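Local coordinates for transmembrane oligosaccharyl transferase (Archaeoglobus fulgidus, PDB 3WAJ), which belongs to the STT3 family of oligosaccharyl transferases, membrane proteins that join a multi-helix transmembrane region to a soluble C-terminal part, at residues 249-254 and 290-295. Numbering follows the deposited sequence.
Sequences VAVVTF and IAAAFY
Ala291 meets Ala250 and Val251 across two helices, and all the touching side chains are apolar. The CB of Ala291 lies 3.7 Å from the CB of Ala250, methyl against methyl. The same CB of Ala291 also reaches the CG2 of Val251, again at 3.7 Å, so one methyl group packs against two successive residues of the other helix. On Val251 the CG2 branch does the touching: with CG1 anti to the backbone N (chi1 165°), it is the methyl turned to helix 278-303. Val251 CG2 also lies 4.0 Å from Ala292 CB. It rests against the main chain of 290-295 at Ala292, with Val251 CG2 3.5 Å from Ala292 N. No hydrogen bond crosses the contact.

The small side chains let the backbones come close. The CA atoms of Val251 and Ala291 are 5.4 Å apart. The two segment axes come within 8.4 Å. Their N-to-C directions differ by 166°, so the segments run nearly antiparallel. Within 249-254, Thr253 OG1 donates to Val249 O at 2.8 Å, from above the carbonyl plane. That oxygen also accepts from Thr253 N, so two donors of one residue share it.

Helix 221-234 borders the pair: Met229 touches both Ala250 and Phe294. The contact joins helices 243-261 and 278-303 as an alanine-lined antiparallel helix pair in the helical N-terminal region of an STT3-family, GT-C-clan protein.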
loop_
_atom_site.group_PDB
_atom_site.type_symbol
_atom_site.label_atom_id
_atom_site.label_comp_id
_atom_site.label_asym_id
_atom_site.label_seq_id
_atom_site.Cartn_x
_atom_site.Cartn_y
_atom_site.Cartn_z
ATOM N N VAL A 249 23.305 -29.592 10.003
ATOM C CA VAL A 249 22.109 -28.882 10.421
ATOM C C VAL A 249 21.505 -28.069 9.272
ATOM O O VAL A 249 20.285 -28.090 9.046
ATOM C CB VAL A 249 22.430 -27.952 11.595
ATOM C CG1 VAL A 249 21.315 -26.923 11.804
ATOM C CG2 VAL A 249 22.644 -28.767 12.843
ATOM N N ALA A 250 22.370 -27.354 8.554
ATOM C CA ALA A 250 21.937 -26.561 7.415
ATOM C C ALA A 250 21.351 -27.475 6.343
ATOM O O ALA A 250 20.336 -27.144 5.739
ATOM C CB ALA A 250 23.084 -25.732 6.869
ATOM N N VAL A 251 21.985 -28.627 6.112
ATOM C CA VAL A 251 21.456 -29.596 5.155
ATOM C C VAL A 251 20.012 -29.962 5.503
ATOM O O VAL A 251 19.132 -29.899 4.646
ATOM C CB VAL A 251 22.328 -30.865 5.053
ATOM C CG1 VAL A 251 21.566 -31.974 4.347
ATOM C CG2 VAL A 251 23.630 -30.565 4.301
ATOM N N VAL A 252 19.769 -30.305 6.766
ATOM C CA VAL A 252 18.432 -30.680 7.226
ATOM C C VAL A 252 17.459 -29.507 7.119
ATOM O O VAL A 252 16.374 -29.639 6.535
ATOM C CB VAL A 252 18.452 -31.238 8.675
ATOM C CG1 VAL A 252 17.030 -31.528 9.176
ATOM C CG2 VAL A 252 19.304 -32.501 8.748
ATOM N N THR A 253 17.862 -28.366 7.676
ATOM C CA THR A 253 17.064 -27.134 7.654
ATOM C C THR A 253 16.604 -26.744 6.236
ATOM O O THR A 253 15.403 -26.564 5.968
ATOM C CB THR A 253 17.867 -25.968 8.257
ATOM O OG1 THR A 253 18.241 -26.285 9.605
ATOM C CG2 THR A 253 17.061 -24.683 8.248
ATOM N N PHE A 254 17.565 -26.618 5.331
ATOM C CA PHE A 254 17.254 -26.271 3.952
ATOM C C PHE A 254 16.434 -27.363 3.273
ATOM O O PHE A 254 15.543 -27.061 2.488
ATOM C CB PHE A 254 18.539 -25.947 3.177
ATOM C CG PHE A 254 19.123 -24.609 3.528
ATOM C CD1 PHE A 254 18.314 -23.475 3.564
ATOM C CD2 PHE A 254 20.473 -24.478 3.836
ATOM C CE1 PHE A 254 18.841 -22.225 3.885
ATOM C CE2 PHE A 254 21.013 -23.229 4.165
ATOM C CZ PHE A 254 20.195 -22.102 4.187
ATOM N N ILE A 290 24.648 -26.836 -1.303
ATOM C CA ILE A 290 25.799 -26.034 -0.856
ATOM C C ILE A 290 26.266 -26.461 0.541
ATOM O O ILE A 290 27.458 -26.683 0.784
ATOM C CB ILE A 290 25.466 -24.530 -0.740
ATOM C CG1 ILE A 290 24.706 -24.017 -1.957
ATOM C CG2 ILE A 290 26.732 -23.726 -0.464
ATOM C CD1 ILE A 290 25.537 -23.835 -3.152
ATOM N N ALA A 291 25.312 -26.544 1.460
ATOM C CA ALA A 291 25.593 -26.978 2.815
ATOM C C ALA A 291 26.275 -28.341 2.800
ATOM O O ALA A 291 27.198 -28.585 3.569
ATOM C CB ALA A 291 24.320 -27.040 3.615
ATOM N N ALA A 292 25.814 -29.226 1.920
ATOM C CA ALA A 292 26.393 -30.565 1.813
ATOM C C ALA A 292 27.809 -30.493 1.265
ATOM O O ALA A 292 28.661 -31.300 1.639
ATOM C CB ALA A 292 25.529 -31.460 0.947
ATOM N N ALA A 293 28.062 -29.538 0.371
ATOM C CA ALA A 293 29.412 -29.358 -0.158
ATOM C C ALA A 293 30.332 -28.890 0.961
ATOM O O ALA A 293 31.478 -29.344 1.069
ATOM C CB ALA A 293 29.419 -28.386 -1.306
ATOM N N PHE A 294 29.820 -27.983 1.791
ATOM C CA PHE A 294 30.556 -27.514 2.960
ATOM C C PHE A 294 30.900 -28.652 3.898
ATOM O O PHE A 294 32.009 -28.725 4.405
ATOM C CB PHE A 294 29.726 -26.498 3.724
ATOM C CG PHE A 294 29.936 -25.092 3.272
ATOM C CD1 PHE A 294 31.056 -24.379 3.682
ATOM C CD2 PHE A 294 29.010 -24.470 2.447
ATOM C CE1 PHE A 294 31.246 -23.062 3.267
ATOM C CE2 PHE A 294 29.196 -23.158 2.035
ATOM C CZ PHE A 294 30.313 -22.453 2.443
ATOM N N TYR A 295 29.927 -29.516 4.148
ATOM C CA TYR A 295 30.134 -30.681 4.988
ATOM C C TYR A 295 31.307 -31.496 4.467
ATOM O O TYR A 295 32.237 -31.823 5.217
ATOM C CB TYR A 295 28.871 -31.555 4.992
ATOM C CG TYR A 295 29.012 -32.843 5.780
ATOM C CD1 TYR A 295 29.289 -32.820 7.144
ATOM C CD2 TYR A 295 28.841 -34.079 5.169
ATOM C CE1 TYR A 295 29.406 -33.991 7.870
ATOM C CE2 TYR A 295 28.950 -35.259 5.892
ATOM C CZ TYR A 295 29.238 -35.204 7.239
ATOM O OH TYR A 295 29.356 -36.373 7.957
#